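Long-range contacts in dTDP-4-dehydrorhamnose 3,5-epimerase (Bacillus anthracis str. Ames, PDB 3RYK), which catalyses the epimerisation of dTDP-4-dehydro-6-deoxyglucose at carbons 3 and 5 of the sugar ring, a step in making dTDP-L-rhamnose: residues A104-I109 with A178-V183; D71-S76 with H151-Y156; V64-V69 with K157-Y162. One frame throughout, in Å; residues are numbered along the deposited sequence.

Contact 1: residues A104-I109 with A178-V183; sequences AIYDVI and AIPWPV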
loop_
_atom_site.group_PDB
_atom_site.type_symbol
_atom_site.label_atom_id
_atom_site.label_comp_id
_atom_site.label_asym_id
_atom_site.label_seq_id
_atom_site.Cartn_x
_atom_site.Cartn_y
_atom_site.Cartn_z
ATOM N N ALA A 104 -12.079 -7.243 5.714
ATOM C CA ALA A 104 -11.753 -8.587 5.276
ATOM C C ALA A 104 -12.554 -8.928 4.036
ATOM O O ALA A 104 -13.653 -8.398 3.859
ATOM C CB ALA A 104 -12.063 -9.570 6.386
ATOM N N ILE A 105 -11.984 -9.805 3.204
ATOM C CA ILE A 105 -12.595 -10.258 1.972
ATOM C C ILE A 105 -12.391 -11.750 1.744
ATOM O O ILE A 105 -11.498 -12.370 2.331
ATOM C CB ILE A 105 -11.937 -9.540 0.738
ATOM C CG1 ILE A 105 -10.493 -10.049 0.484
ATOM C CG2 ILE A 105 -11.986 -8.047 0.892
ATOM C CD1 ILE A 105 -9.715 -9.277 -0.589
ATOM N N TYR A 106 -13.268 -12.312 0.930
ATOM C CA TYR A 106 -13.210 -13.707 0.491
ATOM C C TYR A 106 -12.784 -13.501 -0.941
ATOM O O TYR A 106 -13.576 -13.016 -1.752
ATOM C CB TYR A 106 -14.539 -14.427 0.629
ATOM C CG TYR A 106 -14.637 -15.778 -0.075
ATOM C CD1 TYR A 106 -14.006 -16.911 0.420
ATOM C CD2 TYR A 106 -15.440 -15.928 -1.206
ATOM C CE1 TYR A 106 -14.133 -18.146 -0.226
ATOM C CE2 TYR A 106 -15.588 -17.164 -1.855
ATOM C CZ TYR A 106 -14.934 -18.268 -1.368
ATOM O OH TYR A 106 -15.093 -19.486 -2.027
ATOM N N ASP A 107 -11.537 -13.839 -1.247
ATOM C CA ASP A 107 -10.966 -13.665 -2.558
ATOM C C ASP A 107 -10.883 -14.961 -3.345
ATOM O O ASP A 107 -10.424 -15.990 -2.837
ATOM C CB ASP A 107 -9.604 -13.020 -2.351
ATOM C CG ASP A 107 -8.965 -12.569 -3.629
ATOM O OD1 ASP A 107 -8.731 -13.379 -4.557
ATOM O OD2 ASP A 107 -8.659 -11.363 -3.674
ATOM N N VAL A 108 -11.306 -14.900 -4.605
ATOM C CA VAL A 108 -11.304 -16.065 -5.453
ATOM C C VAL A 108 -10.433 -15.847 -6.681
ATOM O O VAL A 108 -10.365 -14.729 -7.209
ATOM C CB VAL A 108 -12.728 -16.353 -5.996
ATOM C CG1 VAL A 108 -12.702 -17.455 -7.097
ATOM C CG2 VAL A 108 -13.687 -16.710 -4.863
ATOM N N ILE A 109 -9.750 -16.907 -7.098
ATOM C CA ILE A 109 -8.917 -16.859 -8.290
ATOM C C ILE A 109 -9.292 -18.095 -9.080
ATOM O O ILE A 109 -9.578 -19.139 -8.495
ATOM C CB ILE A 109 -7.363 -16.755 -8.050
ATOM C CG1 ILE A 109 -6.763 -18.037 -7.479
ATOM C CG2 ILE A 109 -7.038 -15.546 -7.178
ATOM C CD1 ILE A 109 -5.272 -17.928 -7.252
ATOM N N ALA A 178 -19.427 -22.446 -10.098
ATOM C CA ALA A 178 -20.267 -22.606 -8.908
ATOM C C ALA A 178 -19.553 -22.166 -7.638
ATOM O O ALA A 178 -19.485 -22.911 -6.673
ATOM C CB ALA A 178 -20.732 -24.044 -8.795
ATOM N N ILE A 179 -19.017 -20.953 -7.655
ATOM C CA ILE A 179 -18.298 -20.430 -6.493
ATOM C C ILE A 179 -19.285 -20.158 -5.344
ATOM O O ILE A 179 -20.344 -19.545 -5.548
ATOM C CB ILE A 179 -17.481 -19.162 -6.851
ATOM C CG1 ILE A 179 -16.493 -19.488 -7.975
ATOM C CG2 ILE A 179 -16.751 -18.618 -5.605
ATOM C CD1 ILE A 179 -15.860 -18.304 -8.641
ATOM N N PRO A 180 -18.954 -20.621 -4.121
ATOM C CA PRO A 180 -19.785 -20.453 -2.926
ATOM C C PRO A 180 -19.654 -19.064 -2.282
ATOM O O PRO A 180 -19.239 -18.940 -1.127
ATOM C CB PRO A 180 -19.222 -21.524 -1.988
ATOM C CG PRO A 180 -17.797 -21.530 -2.321
ATOM C CD PRO A 180 -17.747 -21.405 -3.805
ATOM N N TRP A 181 -20.041 -18.016 -2.996
ATOM C CA TRP A 181 -19.933 -16.677 -2.444
ATOM C C TRP A 181 -20.715 -16.555 -1.153
ATOM O O TRP A 181 -21.818 -17.098 -1.042
ATOM C CB TRP A 181 -20.443 -15.615 -3.427
ATOM C CG TRP A 181 -19.706 -15.559 -4.686
ATOM C CD1 TRP A 181 -20.102 -16.056 -5.892
ATOM C CD2 TRP A 181 -18.406 -15.010 -4.883
ATOM N NE1 TRP A 181 -19.144 -15.816 -6.836
ATOM C CE2 TRP A 181 -18.085 -15.180 -6.245
ATOM C CE3 TRP A 181 -17.484 -14.371 -4.046
ATOM C CZ2 TRP A 181 -16.877 -14.747 -6.789
ATOM C CZ3 TRP A 181 -16.278 -13.943 -4.594
ATOM C CH2 TRP A 181 -15.987 -14.138 -5.955
ATOM N N PRO A 182 -20.159 -15.829 -0.164
ATOM C CA PRO A 182 -20.818 -15.643 1.133
ATOM C C PRO A 182 -21.912 -14.565 1.115
ATOM O O PRO A 182 -22.147 -13.885 2.120
ATOM C CB PRO A 182 -19.657 -15.209 2.016
ATOM C CG PRO A 182 -18.789 -14.458 1.098
ATOM C CD PRO A 182 -18.810 -15.234 -0.161
ATOM N N VAL A 183 -22.600 -14.418 -0.014
ATOM C CA VAL A 183 -23.645 -13.423 -0.144
ATOM C C VAL A 183 -24.627 -13.945 -1.179
ATOM O O VAL A 183 -24.249 -14.702 -2.063
ATOM C CB VAL A 183 -23.058 -12.052 -0.595
ATOM C CG1 VAL A 183 -22.289 -12.201 -1.897
ATOM C CG2 VAL A 183 -24.143 -10.993 -0.703
#
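Tyr106 and Val108 meet Ile179, Pro180, Trp181 and Pro182 on the outer side of the jelly roll. The strand 104-109 belongs to a five-stranded antiparallel sheet. The segment 178-183 is an irregular loop that lies over it. The contact is apolar packing near the surface.

Tyr106 has CG anti to the backbone N (chi1 168°), and its ring extends toward the loop. The ring is lined by two prolines and the indole. Tyr106 CD2 lies 3.6 Å from Pro182 CD. Tyr106 OH lies 3.4 Å from Pro180 CG, a packing contact with a ring carbon. Trp181 CE3 comes in at the edge of the tyrosine ring, close to its plane, 3.8 Å from Tyr106 CD2. The planes of the tyrosine ring and the six-membered ring of the indole are almost perpendicular, at 89°.

Val108 uses both methyl branches. Val108 CG1 meets Ile179 CD1 tip to tip at 3.6 Å. Val108 CG2 touches the far rim of the indole, 3.6 Å from Trp181 CH2. Ile179 CG2 sits over one face of the indole, offset toward the rim, so isoleucine and tryptophan of the loop also pack on each other.

Pro180 is the centre of an inverse gamma turn, which puts Ile179 and Trp181 close together. The indole NE1 is hydrogen-bonded to the backbone O of Trp172. Trp122, on the neighbouring strand 122-128, packs against both Tyr106 and Pro180. Cys146, on strand 141-147, packs against Trp181 and Pro182. Asp107 points away from the loop, to the side where Leu135 of strand 134-137 lies, and its OD2 is hydrogen-bonded to His143 NE2. Within the loop, the turn carries a weak bond from Trp181 N to Ile179 O, 3.0 Å long.

Contact 2: residues D71-S76 with H151-Y156; sequences DNVSYS and HTIVMY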
loop_
_atom_site.group_PDB
_atom_site.type_symbol
_atom_site.label_atom_id
_atom_site.label_comp_id
_atom_site.label_asym_id
_atom_site.label_seq_id
_atom_site.Cartn_x
_atom_site.Cartn_y
_atom_site.Cartn_z
ATOM N N ASP A 71 -0.106 0.637 -8.077
ATOM C CA ASP A 71 -0.763 0.214 -6.830
ATOM C C ASP A 71 -2.164 0.790 -6.914
ATOM O O ASP A 71 -2.330 2.000 -7.119
ATOM C CB ASP A 71 -0.139 0.757 -5.532
ATOM C CG ASP A 71 1.286 0.272 -5.274
ATOM O OD1 ASP A 71 1.865 -0.429 -6.126
ATOM O OD2 ASP A 71 1.829 0.625 -4.189
ATOM N N ASN A 72 -3.148 -0.077 -6.738
ATOM C CA ASN A 72 -4.553 0.266 -6.783
ATOM C C ASN A 72 -5.176 0.078 -5.402
ATOM O O ASN A 72 -4.776 -0.827 -4.668
ATOM C CB ASN A 72 -5.237 -0.672 -7.789
ATOM C CG ASN A 72 -4.644 -0.560 -9.188
ATOM O OD1 ASN A 72 -4.314 0.529 -9.640
ATOM N ND2 ASN A 72 -4.538 -1.694 -9.888
ATOM N N VAL A 73 -6.132 0.931 -5.047
ATOM C CA VAL A 73 -6.844 0.851 -3.768
ATOM C C VAL A 73 -8.344 0.850 -4.056
ATOM O O VAL A 73 -8.862 1.784 -4.675
ATOM C CB VAL A 73 -6.484 1.999 -2.794
ATOM C CG1 VAL A 73 -7.340 1.927 -1.526
ATOM C CG2 VAL A 73 -4.985 1.938 -2.450
ATOM N N SER A 74 -9.003 -0.222 -3.620
ATOM C CA SER A 74 -10.430 -0.440 -3.766
ATOM C C SER A 74 -11.139 -0.279 -2.423
ATOM O O SER A 74 -10.838 -1.005 -1.481
ATOM C CB SER A 74 -10.670 -1.852 -4.314
ATOM O OG SER A 74 -12.031 -2.219 -4.272
ATOM N N TYR A 75 -12.044 0.692 -2.333
ATOM C CA TYR A 75 -12.833 0.936 -1.127
ATOM C C TYR A 75 -14.266 0.520 -1.437
ATOM O O TYR A 75 -14.811 0.895 -2.505
ATOM C CB TYR A 75 -12.783 2.396 -0.618
ATOM C CG TYR A 75 -13.869 2.672 0.419
ATOM C CD1 TYR A 75 -13.740 2.288 1.757
ATOM C CD2 TYR A 75 -15.042 3.304 0.041
ATOM C CE1 TYR A 75 -14.780 2.537 2.693
ATOM C CE2 TYR A 75 -16.074 3.557 0.947
ATOM C CZ TYR A 75 -15.958 3.185 2.254
ATOM O OH TYR A 75 -17.026 3.465 3.091
ATOM N N SER A 76 -14.855 -0.264 -0.536
ATOM C CA SER A 76 -16.231 -0.749 -0.661
ATOM C C SER A 76 -16.942 -0.432 0.665
ATOM O O SER A 76 -16.612 -0.980 1.725
ATOM C CB SER A 76 -16.274 -2.240 -0.954
ATOM O OG SER A 76 -15.596 -2.571 -2.152
ATOM N N HIS A 151 -16.940 -1.087 5.127
ATOM C CA HIS A 151 -15.716 -0.308 5.014
ATOM C C HIS A 151 -14.455 -1.142 4.817
ATOM O O HIS A 151 -13.521 -1.046 5.619
ATOM C CB HIS A 151 -15.552 0.607 6.237
ATOM C CG HIS A 151 -16.731 1.498 6.495
ATOM N ND1 HIS A 151 -16.951 2.669 5.798
ATOM C CD2 HIS A 151 -17.738 1.404 7.395
ATOM C CE1 HIS A 151 -18.052 3.247 6.245
ATOM N NE2 HIS A 151 -18.550 2.500 7.215
ATOM N N THR A 152 -14.454 -1.976 3.777
ATOM C CA THR A 152 -13.315 -2.813 3.437
ATOM C C THR A 152 -12.484 -2.113 2.367
ATOM O O THR A 152 -13.016 -1.592 1.347
ATOM C CB THR A 152 -13.734 -4.241 3.030
ATOM O OG1 THR A 152 -14.227 -4.931 4.190
ATOM C CG2 THR A 152 -12.580 -5.042 2.446
ATOM N N ILE A 153 -11.175 -2.083 2.621
ATOM C CA ILE A 153 -10.188 -1.469 1.739
ATOM C C ILE A 153 -9.169 -2.521 1.292
ATOM O O ILE A 153 -8.460 -3.124 2.125
ATOM C CB ILE A 153 -9.438 -0.324 2.449
ATOM C CG1 ILE A 153 -10.409 0.723 2.994
ATOM C CG2 ILE A 153 -8.428 0.331 1.503
ATOM C CD1 ILE A 153 -9.732 1.839 3.793
ATOM N N VAL A 154 -9.099 -2.726 -0.018
ATOM C CA VAL A 154 -8.200 -3.683 -0.619
ATOM C C VAL A 154 -7.177 -2.928 -1.453
ATOM O O VAL A 154 -7.499 -1.964 -2.158
ATOM C CB VAL A 154 -8.958 -4.653 -1.537
ATOM C CG1 VAL A 154 -8.007 -5.667 -2.147
ATOM C CG2 VAL A 154 -10.066 -5.349 -0.780
ATOM N N MET A 155 -5.933 -3.362 -1.359
ATOM C CA MET A 155 -4.857 -2.754 -2.104
ATOM C C MET A 155 -4.203 -3.844 -2.917
ATOM O O MET A 155 -4.040 -4.966 -2.436
ATOM C CB MET A 155 -3.814 -2.150 -1.163
ATOM C CG MET A 155 -2.624 -1.543 -1.887
ATOM S SD MET A 155 -1.303 -0.988 -0.799
ATOM C CE MET A 155 -2.113 0.299 0.137
ATOM N N TYR A 156 -3.850 -3.541 -4.159
ATOM C CA TYR A 156 -3.181 -4.542 -4.968
ATOM C C TYR A 156 -2.300 -3.921 -6.023
ATOM O O TYR A 156 -2.657 -2.912 -6.622
ATOM C CB TYR A 156 -4.129 -5.582 -5.544
ATOM C CG TYR A 156 -5.127 -5.107 -6.561
ATOM C CD1 TYR A 156 -4.892 -5.295 -7.921
ATOM C CD2 TYR A 156 -6.315 -4.513 -6.164
ATOM C CE1 TYR A 156 -5.818 -4.874 -8.866
ATOM C CE2 TYR A 156 -7.234 -4.098 -7.084
ATOM C CZ TYR A 156 -6.980 -4.287 -8.432
ATOM O OH TYR A 156 -7.907 -3.861 -9.345
HETATM O O HOH W 1 -13.053 -2.908 -1.362
#
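Tyr75 CG is anti to the backbone N (chi1 166°). Its side chain and that of His151 lie side by side, pointing the same way. Tyr75 OH and His151 ND1 share a hydrogen bond of 2.8 Å, with ND1 at the edge of the tyrosine ring. Tyr156 has chi1 66°, which turns its ring back against Asn72. Asn72 CB lies over one face, 4.1 Å from the centroid of the Tyr156 ring. The amide plane of Asn72 is 74° from the ring plane, and its OD1 is hydrogen-bonded to Gln70 NE2.

The segments are neighbouring antiparallel strands in one sheet of the jelly roll-like fold. Asn72, Ser74 and Ser76 bond in both directions with Tyr156, Val154 and Thr152. Ser74 N to Val154 O is the shortest of these bonds, at 2.7 Å. Among the non-hydrogen-bonded pairs, Val73 CG1 packs 3.6 Å from Ile153 CG2. One water bonds Ser74 OG and Ser76 OG and donates to Thr152 O; Ser76 OG also bonds Arg83 NE.

Strand 96-100 flanks strand 152-158 on its other edge. Ser74 and Val154 pack on Phe145 of the facing sheet. Strand 70-76 also pairs with a strand of the second subunit.

Contact 3: residues V64-V69 with K157-Y162; sequences VTHSFV and KVDEYY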
loop_
_atom_site.group_PDB
_atom_site.type_symbol
_atom_site.label_atom_id
_atom_site.label_comp_id
_atom_site.label_asym_id
_atom_site.label_seq_id
_atom_site.Cartn_x
_atom_site.Cartn_y
_atom_site.Cartn_z
ATOM N N VAL A 64 9.001 -15.311 -6.846
ATOM C CA VAL A 64 8.043 -14.314 -7.294
ATOM C C VAL A 64 8.918 -13.157 -7.762
ATOM O O VAL A 64 9.350 -12.309 -6.967
ATOM C CB VAL A 64 7.097 -13.903 -6.151
ATOM C CG1 VAL A 64 6.068 -12.890 -6.634
ATOM C CG2 VAL A 64 6.399 -15.145 -5.592
ATOM N N THR A 65 9.191 -13.153 -9.061
ATOM C CA THR A 65 10.020 -12.143 -9.694
ATOM C C THR A 65 9.164 -11.290 -10.624
ATOM O O THR A 65 8.807 -11.716 -11.736
ATOM C CB THR A 65 11.163 -12.829 -10.455
ATOM O OG1 THR A 65 11.873 -13.683 -9.543
ATOM C CG2 THR A 65 12.125 -11.808 -11.067
ATOM N N HIS A 66 8.823 -10.095 -10.150
ATOM C CA HIS A 66 8.005 -9.153 -10.906
ATOM C C HIS A 66 8.354 -7.734 -10.518
ATOM O O HIS A 66 8.666 -7.454 -9.353
ATOM C CB HIS A 66 6.516 -9.333 -10.602
ATOM C CG HIS A 66 6.022 -10.726 -10.794
ATOM N ND1 HIS A 66 5.745 -11.254 -12.036
ATOM C CD2 HIS A 66 5.739 -11.699 -9.896
ATOM C CE1 HIS A 66 5.321 -12.496 -11.896
ATOM N NE2 HIS A 66 5.310 -12.791 -10.607
ATOM N N SER A 67 8.277 -6.837 -11.488
ATOM C CA SER A 67 8.560 -5.431 -11.257
ATOM C C SER A 67 7.187 -4.778 -11.326
ATOM O O SER A 67 6.590 -4.676 -12.398
ATOM C CB SER A 67 9.538 -4.888 -12.292
ATOM O OG SER A 67 10.782 -5.577 -12.205
ATOM N N PHE A 68 6.671 -4.384 -10.165
ATOM C CA PHE A 68 5.348 -3.755 -10.083
ATOM C C PHE A 68 5.391 -2.286 -10.464
ATOM O O PHE A 68 6.271 -1.556 -10.028
ATOM C CB PHE A 68 4.696 -4.003 -8.731
ATOM C CG PHE A 68 4.394 -5.458 -8.484
ATOM C CD1 PHE A 68 3.209 -6.006 -8.931
ATOM C CD2 PHE A 68 5.290 -6.276 -7.826
ATOM C CE1 PHE A 68 2.910 -7.326 -8.732
ATOM C CE2 PHE A 68 4.998 -7.617 -7.617
ATOM C CZ PHE A 68 3.809 -8.142 -8.064
ATOM N N VAL A 69 4.414 -1.868 -11.272
ATOM C CA VAL A 69 4.330 -0.490 -11.775
ATOM C C VAL A 69 3.166 0.358 -11.274
ATOM O O VAL A 69 3.189 1.573 -11.397
ATOM C CB VAL A 69 4.267 -0.494 -13.332
ATOM C CG1 VAL A 69 5.501 -1.147 -13.899
ATOM C CG2 VAL A 69 3.034 -1.224 -13.826
ATOM N N LYS A 157 -1.137 -4.540 -6.206
ATOM C CA LYS A 157 -0.155 -4.096 -7.163
ATOM C C LYS A 157 -0.341 -4.872 -8.455
ATOM O O LYS A 157 -0.856 -5.984 -8.445
ATOM C CB LYS A 157 1.248 -4.378 -6.646
ATOM C CG LYS A 157 1.610 -3.755 -5.327
ATOM C CD LYS A 157 2.987 -4.250 -4.887
ATOM C CE LYS A 157 3.452 -3.530 -3.638
ATOM N NZ LYS A 157 3.337 -2.046 -3.691
ATOM N N VAL A 158 0.070 -4.272 -9.566
ATOM C CA VAL A 158 -0.017 -4.916 -10.877
ATOM C C VAL A 158 1.298 -4.634 -11.606
ATOM O O VAL A 158 1.848 -3.546 -11.475
ATOM C CB VAL A 158 -1.240 -4.437 -11.715
ATOM C CG1 VAL A 158 -2.541 -4.679 -10.948
ATOM C CG2 VAL A 158 -1.101 -2.977 -12.113
ATOM N N ASP A 159 1.798 -5.602 -12.380
ATOM C CA ASP A 159 3.074 -5.429 -13.111
ATOM C C ASP A 159 2.920 -4.930 -14.546
ATOM O O ASP A 159 3.910 -4.881 -15.293
ATOM C CB ASP A 159 3.935 -6.698 -13.110
ATOM C CG ASP A 159 3.312 -7.845 -13.882
ATOM O OD1 ASP A 159 4.068 -8.769 -14.263
ATOM O OD2 ASP A 159 2.090 -7.830 -14.130
ATOM N N GLU A 160 1.686 -4.590 -14.922
ATOM C CA GLU A 160 1.361 -4.059 -16.241
ATOM C C GLU A 160 0.284 -2.997 -16.037
ATOM O O GLU A 160 -0.671 -3.202 -15.287
ATOM C CB GLU A 160 0.903 -5.161 -17.199
ATOM C CG GLU A 160 0.484 -4.723 -18.631
ATOM C CD GLU A 160 1.576 -4.008 -19.440
ATOM O OE1 GLU A 160 1.775 -4.414 -20.606
ATOM O OE2 GLU A 160 2.268 -3.095 -18.930
ATOM N N TYR A 161 0.445 -1.846 -16.678
ATOM C CA TYR A 161 -0.531 -0.780 -16.533
ATOM C C TYR A 161 -1.926 -1.155 -16.988
ATOM O O TYR A 161 -2.110 -2.053 -17.819
ATOM C CB TYR A 161 -0.087 0.491 -17.266
ATOM C CG TYR A 161 1.149 1.087 -16.673
ATOM C CD1 TYR A 161 1.074 1.807 -15.487
ATOM C CD2 TYR A 161 2.378 0.954 -17.292
ATOM C CE1 TYR A 161 2.188 2.354 -14.923
ATOM C CE2 TYR A 161 3.507 1.514 -16.741
ATOM C CZ TYR A 161 3.403 2.212 -15.546
ATOM O OH TYR A 161 4.509 2.779 -14.966
ATOM N N TYR A 162 -2.901 -0.447 -16.421
ATOM C CA TYR A 162 -4.299 -0.654 -16.741
ATOM C C TYR A 162 -4.588 -0.246 -18.186
ATOM O O TYR A 162 -3.988 0.697 -18.712
ATOM C CB TYR A 162 -5.202 0.122 -15.769
ATOM C CG TYR A 162 -6.666 -0.009 -16.104
ATOM C CD1 TYR A 162 -7.367 -1.165 -15.786
ATOM C CD2 TYR A 162 -7.355 1.028 -16.726
ATOM C CE1 TYR A 162 -8.715 -1.298 -16.096
ATOM C CE2 TYR A 162 -8.702 0.909 -17.036
ATOM C CZ TYR A 162 -9.380 -0.258 -16.716
ATOM O OH TYR A 162 -10.720 -0.386 -17.022
HETATM O O HOH W 2 7.254 -7.873 -14.220
HETATM O O HOH W 3 6.554 -4.504 -15.408
#
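Val69 lies over the ring of Tyr161. Val69 CG2 is 3.8 Å from the centroid of the Tyr161 ring and only 7° off the ring normal, a CH-pi contact over the centre of the face. Val69 CB is nearer the phenol end, 3.6 Å from Tyr161 CZ. The valine has chi1 -60°, which places CG2 between its backbone N and carbonyl carbon and directs it at the ring.

Phe68 and Lys157 cross at about a right angle. Lys157 CB presses on the ring at 3.4 Å from Phe68 CD1. Farther along the chain, Lys157 CD lies over one face of the ring, offset toward its rim. The backbone of Val158 borders the edge of the same ring. The lysine then leads away from Phe68, and its NZ makes salt bridges with Asp71 of its own chain and Asp71 of the second subunit.

Asp159 packs its CB 3.4 Å from Ser67 O. Its carboxylate is nearly perpendicular to the His66 ring, and Asp159 OD1 remains 3.7 Å from His66 ND1. OD2 is held by the backbone N of Thr95.

The backbones meet in one direct bond, Val69 N to Val158 O, 3.1 Å long and fairly straight at 157°. Here the loop 64-69 leads into strand 70-76, where the pairing with strand 152-158 continues. Two waters link Ser67 with Asp159. One donates to both Ser67 O and Asp159 O. The other accepts from Ser67 N and donates weakly to Asp159 OD1.

The contact thus combines apolar packing with one direct backbone bond and two water bridges. Lys157 contributes its aliphatic part to Phe68 while its ammonium group serves the dimer interface. The two carboxylates near that ammonium probably favour its charged form, and may offset the closeness of Lys157 of the second subunit.

How the contacts relate
From the N terminus, 64-69 comes first and is followed, after one residue, by 71-76. Next comes 104-109, then 151-156, which continues into 157-162, and last 178-183. Contact 3 closes the loop from 64 to 162, and contact 2 closes a smaller loop within it. Contact 1 starts inside both loops and ends beyond them, so it crosses both. Contact 1 ties the loop before helix 190-193 to the five-stranded sheet, whereas contacts 2 and 3 adjoin at the sheet holding strands 70-76 and 152-158; both reach the second subunit. Contact 1 meets contact 2 where Ile105 packs on Thr152 and Val154, but does not touch contact 3.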